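Local coordinates for protein cell division GTPase FtsZ, diverged (Clostridium botulinum C, PDB 3V3T) that belongs to the tubulin/FtsZ family of GTPase-domain proteins as a diverged, TubZ-like member, and probably acts as a cytoskeletal filament protein, at residues I7-G13 and Y30-N36; S87-V92 and N120-G124. The protein carries 1 engineered substitution. All blocks are in the same frame, centred on the assembly; numbering follows the deposited sequence. Where two conformers were deposited one is given.

Interaction 1 (I7-G13 and Y30-N36); sequences IVFAPIG and YNALFIN
Ile-35, Pro-11 and Phe-9 are the residues with the most surface buried by this parallel pairing of 7-13 with 30-36. Ile-35 holds the neighbouring segment through both its backbone groups: its N donates to Pro-11 O (3.0 Å) and its O accepts from Gly-13 N in the carbonyl plane, while Ile-12 CA adds a CA-H...O contact to the same oxygen. Its side chain lies alongside that of Ile-12, CB against CG1, and its CD1 reaches back to Ala-10 CB at 4.0 Å. Water 1 lies within hydrogen-bonding distance of Ile-35 O and Gly-13 O. Pro-11 has no N-H to give; instead its CD packs on Leu-33 O, and its CG presses obliquely on the Phe-34 ring, 3.4 Å from CD1. Val-20 of helix 14-26 touches both of these residues. Phe-9 also bonds through N and O, its N donating to Asn-31 O (2.8 Å) and its O accepting from Leu-33 N (2.9 Å). With CG anti to the carbonyl carbon (chi1 -72°), its ring runs beside Tyr-30 and forms an offset edge-to-face pair with it, the phenylalanine giving the edge and the planes standing at 67°; Phe-9 CE2 is 3.9 Å from Tyr-30 CD1. Leu-23 of helix 14-26 touches both side chains. At the start of the pairing, Asn-31 N and ND2 converge on Ile-7 O from opposite faces of its plane. Strand 7-11, helix 14-26 and strand 31-36 thus form a beta-alpha-beta unit of the Rossmann-like tubulin/FtsZ GTPase domain.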
loop_
_atom_site.group_PDB
_atom_site.type_symbol
_atom_site.label_atom_id
_atom_site.label_comp_id
_atom_site.label_asym_id
_atom_site.label_seq_id
_atom_site.Cartn_x
_atom_site.Cartn_y
_atom_site.Cartn_z
ATOM N N ILE A 7 8.828 -11.011 0.604
ATOM C CA ILE A 7 7.545 -10.383 0.803
ATOM C C ILE A 7 6.448 -11.377 0.521
ATOM O O ILE A 7 6.515 -12.123 -0.466
ATOM C CB ILE A 7 7.347 -9.194 -0.144
ATOM C CG1 ILE A 7 8.238 -8.027 0.279
ATOM C CG2 ILE A 7 5.886 -8.748 -0.134
ATOM C CD1 ILE A 7 8.372 -6.955 -0.778
ATOM N N VAL A 8 5.439 -11.394 1.386
ATOM C CA VAL A 8 4.200 -12.105 1.076
ATOM C C VAL A 8 3.047 -11.141 1.202
ATOM O O VAL A 8 2.931 -10.434 2.203
ATOM C CB VAL A 8 3.946 -13.311 2.000
ATOM C CG1 VAL A 8 4.037 -12.900 3.457
ATOM C CG2 VAL A 8 2.580 -13.918 1.705
ATOM N N PHE A 9 2.211 -11.096 0.170
ATOM C CA PHE A 9 1.004 -10.284 0.192
ATOM C C PHE A 9 -0.184 -11.106 0.671
ATOM O O PHE A 9 -0.353 -12.277 0.299
ATOM C CB PHE A 9 0.696 -9.729 -1.203
ATOM C CG PHE A 9 1.633 -8.640 -1.642
ATOM C CD1 PHE A 9 1.443 -7.334 -1.218
ATOM C CD2 PHE A 9 2.697 -8.919 -2.472
ATOM C CE1 PHE A 9 2.299 -6.334 -1.601
ATOM C CE2 PHE A 9 3.556 -7.913 -2.872
ATOM C CZ PHE A 9 3.356 -6.621 -2.434
ATOM N N ALA A 10 -1.014 -10.482 1.487
ATOM C CA ALA A 10 -2.269 -11.087 1.873
ATOM C C ALA A 10 -3.406 -10.166 1.475
ATOM O O ALA A 10 -3.941 -9.432 2.306
ATOM C CB ALA A 10 -2.289 -11.353 3.362
ATOM N N PRO A 11 -3.768 -10.183 0.187
ATOM C CA PRO A 11 -4.953 -9.434 -0.241
ATOM C C PRO A 11 -6.187 -10.071 0.380
ATOM O O PRO A 11 -6.262 -11.301 0.496
ATOM C CB PRO A 11 -4.956 -9.609 -1.756
ATOM C CG PRO A 11 -4.199 -10.877 -1.986
ATOM C CD PRO A 11 -3.174 -10.980 -0.899
ATOM N N ILE A 12 -7.129 -9.235 0.800
ATOM C CA ILE A 12 -8.343 -9.703 1.444
ATOM C C ILE A 12 -9.528 -9.026 0.780
ATOM O O ILE A 12 -9.658 -7.795 0.820
ATOM C CB ILE A 12 -8.333 -9.387 2.965
ATOM C CG1 ILE A 12 -7.237 -10.204 3.663
ATOM C CG2 ILE A 12 -9.713 -9.648 3.587
ATOM C CD1 ILE A 12 -7.156 -9.993 5.134
ATOM N N GLY A 13 -10.387 -9.830 0.161
ATOM C CA GLY A 13 -11.521 -9.300 -0.578
ATOM C C GLY A 13 -11.227 -9.089 -2.056
ATOM O O GLY A 13 -10.108 -9.313 -2.525
ATOM N N TYR A 30 7.079 -12.141 -6.290
ATOM C CA TYR A 30 6.450 -11.972 -4.978
ATOM C C TYR A 30 5.659 -13.223 -4.578
ATOM O O TYR A 30 5.250 -14.015 -5.430
ATOM C CB TYR A 30 5.515 -10.755 -4.972
ATOM C CG TYR A 30 6.168 -9.496 -5.470
ATOM C CD1 TYR A 30 6.915 -8.696 -4.619
ATOM C CD2 TYR A 30 6.041 -9.106 -6.802
ATOM C CE1 TYR A 30 7.531 -7.555 -5.083
ATOM C CE2 TYR A 30 6.648 -7.964 -7.269
ATOM C CZ TYR A 30 7.392 -7.202 -6.411
ATOM O OH TYR A 30 7.993 -6.068 -6.881
ATOM N N ASN A 31 5.446 -13.387 -3.278
ATOM C CA ASN A 31 4.559 -14.421 -2.756
ATOM C C ASN A 31 3.211 -13.819 -2.364
ATOM O O ASN A 31 3.132 -12.638 -2.013
ATOM C CB ASN A 31 5.178 -15.075 -1.528
ATOM C CG ASN A 31 6.590 -15.570 -1.772
ATOM O OD1 ASN A 31 6.808 -16.538 -2.504
ATOM N ND2 ASN A 31 7.555 -14.920 -1.138
ATOM N N ALA A 32 2.159 -14.633 -2.387
ATOM C CA ALA A 32 0.813 -14.128 -2.153
ATOM C C ALA A 32 -0.116 -15.243 -1.713
ATOM O O ALA A 32 -0.062 -16.347 -2.234
ATOM C CB ALA A 32 0.253 -13.448 -3.433
ATOM N N LEU A 33 -0.972 -14.932 -0.748
ATOM C CA LEU A 33 -2.065 -15.803 -0.352
ATOM C C LEU A 33 -3.335 -14.986 -0.490
ATOM O O LEU A 33 -3.583 -14.069 0.299
ATOM C CB LEU A 33 -1.903 -16.244 1.102
ATOM C CG LEU A 33 -3.059 -17.109 1.620
ATOM C CD1 LEU A 33 -3.071 -18.470 0.934
ATOM C CD2 LEU A 33 -2.977 -17.295 3.127
ATOM N N PHE A 34 -4.132 -15.276 -1.508
ATOM C CA PHE A 34 -5.350 -14.496 -1.704
ATOM C C PHE A 34 -6.450 -15.011 -0.790
ATOM O O PHE A 34 -6.759 -16.199 -0.782
ATOM C CB PHE A 34 -5.802 -14.551 -3.146
ATOM C CG PHE A 34 -4.829 -13.939 -4.119
ATOM C CD1 PHE A 34 -5.118 -12.734 -4.743
ATOM C CD2 PHE A 34 -3.655 -14.588 -4.442
ATOM C CE1 PHE A 34 -4.243 -12.191 -5.658
ATOM C CE2 PHE A 34 -2.779 -14.055 -5.354
ATOM C CZ PHE A 34 -3.068 -12.848 -5.962
ATOM N N ILE A 35 -7.035 -14.107 -0.023
ATOM C CA ILE A 35 -8.025 -14.482 0.967
ATOM C C ILE A 35 -9.339 -13.822 0.613
ATOM O O ILE A 35 -9.372 -12.630 0.288
ATOM C CB ILE A 35 -7.578 -14.011 2.362
ATOM C CG1 ILE A 35 -6.334 -14.788 2.802
ATOM C CG2 ILE A 35 -8.701 -14.155 3.370
ATOM C CD1 ILE A 35 -5.345 -13.958 3.634
ATOM N N ASN A 36 -10.427 -14.587 0.670
ATOM C CA ASN A 36 -11.724 -14.052 0.273
ATOM C C ASN A 36 -12.910 -14.894 0.762
ATOM O O ASN A 36 -12.803 -16.110 0.916
ATOM C CB ASN A 36 -11.771 -13.917 -1.256
ATOM C CG ASN A 36 -12.676 -12.782 -1.731
ATOM O OD1 ASN A 36 -13.666 -12.434 -1.084
ATOM N ND2 ASN A 36 -12.330 -12.200 -2.874
HETATM O O HOH W 1 -8.236 -11.473 -2.192
#

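Interaction 2 (S87-V92 and N120-G124)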
loop_
_atom_site.group_PDB
_atom_site.type_symbol
_atom_site.label_atom_id
_atom_site.label_comp_id
_atom_site.label_asym_id
_atom_site.label_seq_id
_atom_site.Cartn_x
_atom_site.Cartn_y
_atom_site.Cartn_z
ATOM N N SER A 87 6.606 -18.842 5.826
ATOM C CA SER A 87 7.214 -18.554 7.120
ATOM C C SER A 87 8.602 -17.937 6.957
ATOM O O SER A 87 9.115 -17.283 7.867
ATOM C CB SER A 87 7.316 -19.830 7.968
ATOM O OG SER A 87 8.410 -20.633 7.564
ATOM N N SER A 88 9.215 -18.165 5.799
ATOM C CA SER A 88 10.507 -17.564 5.485
ATOM C C SER A 88 10.401 -16.073 5.090
ATOM O O SER A 88 11.419 -15.400 4.900
ATOM C CB SER A 88 11.194 -18.360 4.373
ATOM O OG SER A 88 10.328 -18.518 3.260
ATOM N N CYS A 89 9.175 -15.565 4.969
ATOM C CA CYS A 89 8.959 -14.170 4.581
ATOM C C CYS A 89 8.949 -13.245 5.796
ATOM O O CYS A 89 8.192 -13.462 6.749
ATOM C CB CYS A 89 7.653 -14.002 3.788
ATOM S SG CYS A 89 7.622 -14.841 2.173
ATOM N N ASP A 90 9.786 -12.213 5.750
ATOM C CA ASP A 90 9.940 -11.301 6.877
ATOM C C ASP A 90 8.992 -10.109 6.796
ATOM O O ASP A 90 8.808 -9.388 7.781
ATOM C CB ASP A 90 11.386 -10.815 6.983
ATOM C CG ASP A 90 12.323 -11.896 7.474
ATOM O OD1 ASP A 90 12.132 -12.375 8.616
ATOM O OD2 ASP A 90 13.253 -12.262 6.724
ATOM N N ILE A 91 8.395 -9.915 5.623
ATOM C CA ILE A 91 7.482 -8.813 5.393
ATOM C C ILE A 91 6.136 -9.348 4.937
ATOM O O ILE A 91 6.061 -10.102 3.962
ATOM C CB ILE A 91 8.018 -7.843 4.311
ATOM C CG1 ILE A 91 9.334 -7.195 4.753
ATOM C CG2 ILE A 91 7.008 -6.760 4.032
ATOM C CD1 ILE A 91 10.562 -7.971 4.371
ATOM N N VAL A 92 5.080 -8.961 5.644
ATOM C CA VAL A 92 3.733 -9.394 5.334
ATOM C C VAL A 92 2.891 -8.142 5.051
ATOM O O VAL A 92 2.797 -7.230 5.880
ATOM C CB VAL A 92 3.127 -10.201 6.509
ATOM C CG1 VAL A 92 1.762 -10.716 6.163
ATOM C CG2 VAL A 92 4.029 -11.367 6.881
ATOM N N ASN A 120 8.351 -10.196 15.541
ATOM C CA ASN A 120 9.604 -10.054 14.799
ATOM C C ASN A 120 9.458 -9.876 13.282
ATOM O O ASN A 120 10.424 -9.506 12.600
ATOM C CB ASN A 120 10.544 -11.220 15.111
ATOM C CG ASN A 120 11.142 -11.121 16.503
ATOM O OD1 ASN A 120 11.511 -10.032 16.952
ATOM N ND2 ASN A 120 11.230 -12.254 17.200
ATOM N N LYS A 121 8.265 -10.135 12.753
ATOM C CA LYS A 121 8.006 -9.833 11.347
ATOM C C LYS A 121 7.576 -8.381 11.173
ATOM O O LYS A 121 7.069 -7.758 12.108
ATOM C CB LYS A 121 6.944 -10.775 10.756
ATOM C CG LYS A 121 7.356 -12.245 10.747
ATOM C CD LYS A 121 6.366 -13.102 9.962
ATOM C CE LYS A 121 6.661 -14.599 10.108
ATOM N NZ LYS A 121 7.994 -15.000 9.558
ATOM N N HIS A 122 7.798 -7.842 9.979
ATOM C CA HIS A 122 7.306 -6.513 9.648
ATOM C C HIS A 122 5.987 -6.599 8.897
ATOM O O HIS A 122 5.816 -7.439 8.012
ATOM C CB HIS A 122 8.300 -5.707 8.812
ATOM C CG HIS A 122 7.771 -4.362 8.429
ATOM N ND1 HIS A 122 7.759 -3.295 9.301
ATOM C CD2 HIS A 122 7.166 -3.930 7.296
ATOM C CE1 HIS A 122 7.198 -2.255 8.710
ATOM N NE2 HIS A 122 6.829 -2.614 7.495
ATOM N N PHE A 123 5.044 -5.739 9.277
ATOM C CA PHE A 123 3.724 -5.735 8.656
ATOM C C PHE A 123 3.418 -4.431 7.965
ATOM O O PHE A 123 3.762 -3.352 8.452
ATOM C CB PHE A 123 2.619 -6.071 9.660
ATOM C CG PHE A 123 2.686 -7.477 10.164
ATOM C CD1 PHE A 123 2.064 -8.500 9.479
ATOM C CD2 PHE A 123 3.403 -7.783 11.300
ATOM C CE1 PHE A 123 2.143 -9.798 9.931
ATOM C CE2 PHE A 123 3.483 -9.078 11.755
ATOM C CZ PHE A 123 2.848 -10.086 11.065
ATOM N N GLY A 124 2.760 -4.545 6.819
ATOM C CA GLY A 124 2.333 -3.379 6.084
ATOM C C GLY A 124 0.903 -3.531 5.613
ATOM O O GLY A 124 0.303 -4.609 5.670
#
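Lys-121 reaches along the loop before strand 91-97 and donates from NZ to two backbone carbonyls, Ser-87 O at 3.1 Å and Cys-89 O at 3.2 Å. Its chain leaves with CG anti to the carbonyl carbon, stays extended through the middle torsions and bends at the last one (chi4 -63°), which turns the ammonium group in between the two oxygens. Neither bond is in plane: NZ is tilted from the Ser-87 carbonyl and sits above that of Cys-89. The aliphatic part of the lysine is used as well, CD and CE running past Cys-89 O while CD also comes near Val-92 CG2.

Val-92 and Phe-123 point the same way from adjoining strands and lie side by side. The valine, with CG1 anti to its nitrogen (chi1 -177°), sets CB 3.6 Å from Phe-123 CE1 and brings both methyls close to the same ring carbon. The Phe-123 ring comes back toward the valine; Leu-111 and Ala-114 of helix 101-117 pack on it too.

His-122 and Ile-91 share the other face of the sheet. In the conformer given, one of two, the imidazole turns its edge to Ile-91 CG2 and its NE2 is hydrogen-bonded to Ser-160 OG. Beneath these side chains the parallel pairing is regular: His-122 N donates to Asp-90 O (2.9 Å), Val-92 N to His-122 O and Gly-124 N to Val-92 O (2.8 Å).

The chemistry is therefore split. Apolar packing and backbone bonds join the strands, whereas at the partly exposed entry a probably charged lysine satisfies two loop carbonyls. Asp-90 OD1, 5.0 Å from Lys-121 NZ, may add weak electrostatic attraction without a salt bridge.

How the interactions relate
From the N terminus, the chain forms strand 7-11, passes through helix 14-26 and returns in strand 31-36, so interaction 1 closes the first crossover. Only later does interaction 2 open; it spans strand 91-97, helix 101-117 and strand 122-129, closing a second one. The two loops follow in series, neither nested nor crossed. In the sheet they meet because strands 7-11 and 91-97 are neighbours: Val-8 N lies 2.9 Å from Ile-91 O, a probable hydrogen bond, and Val-8 CG1 packs on Val-92 CG2 and Cys-89 CB. The order 31-36, 7-11, 91-97, 122-129 thus becomes one continuous parallel part of the GTPase-domain sheet.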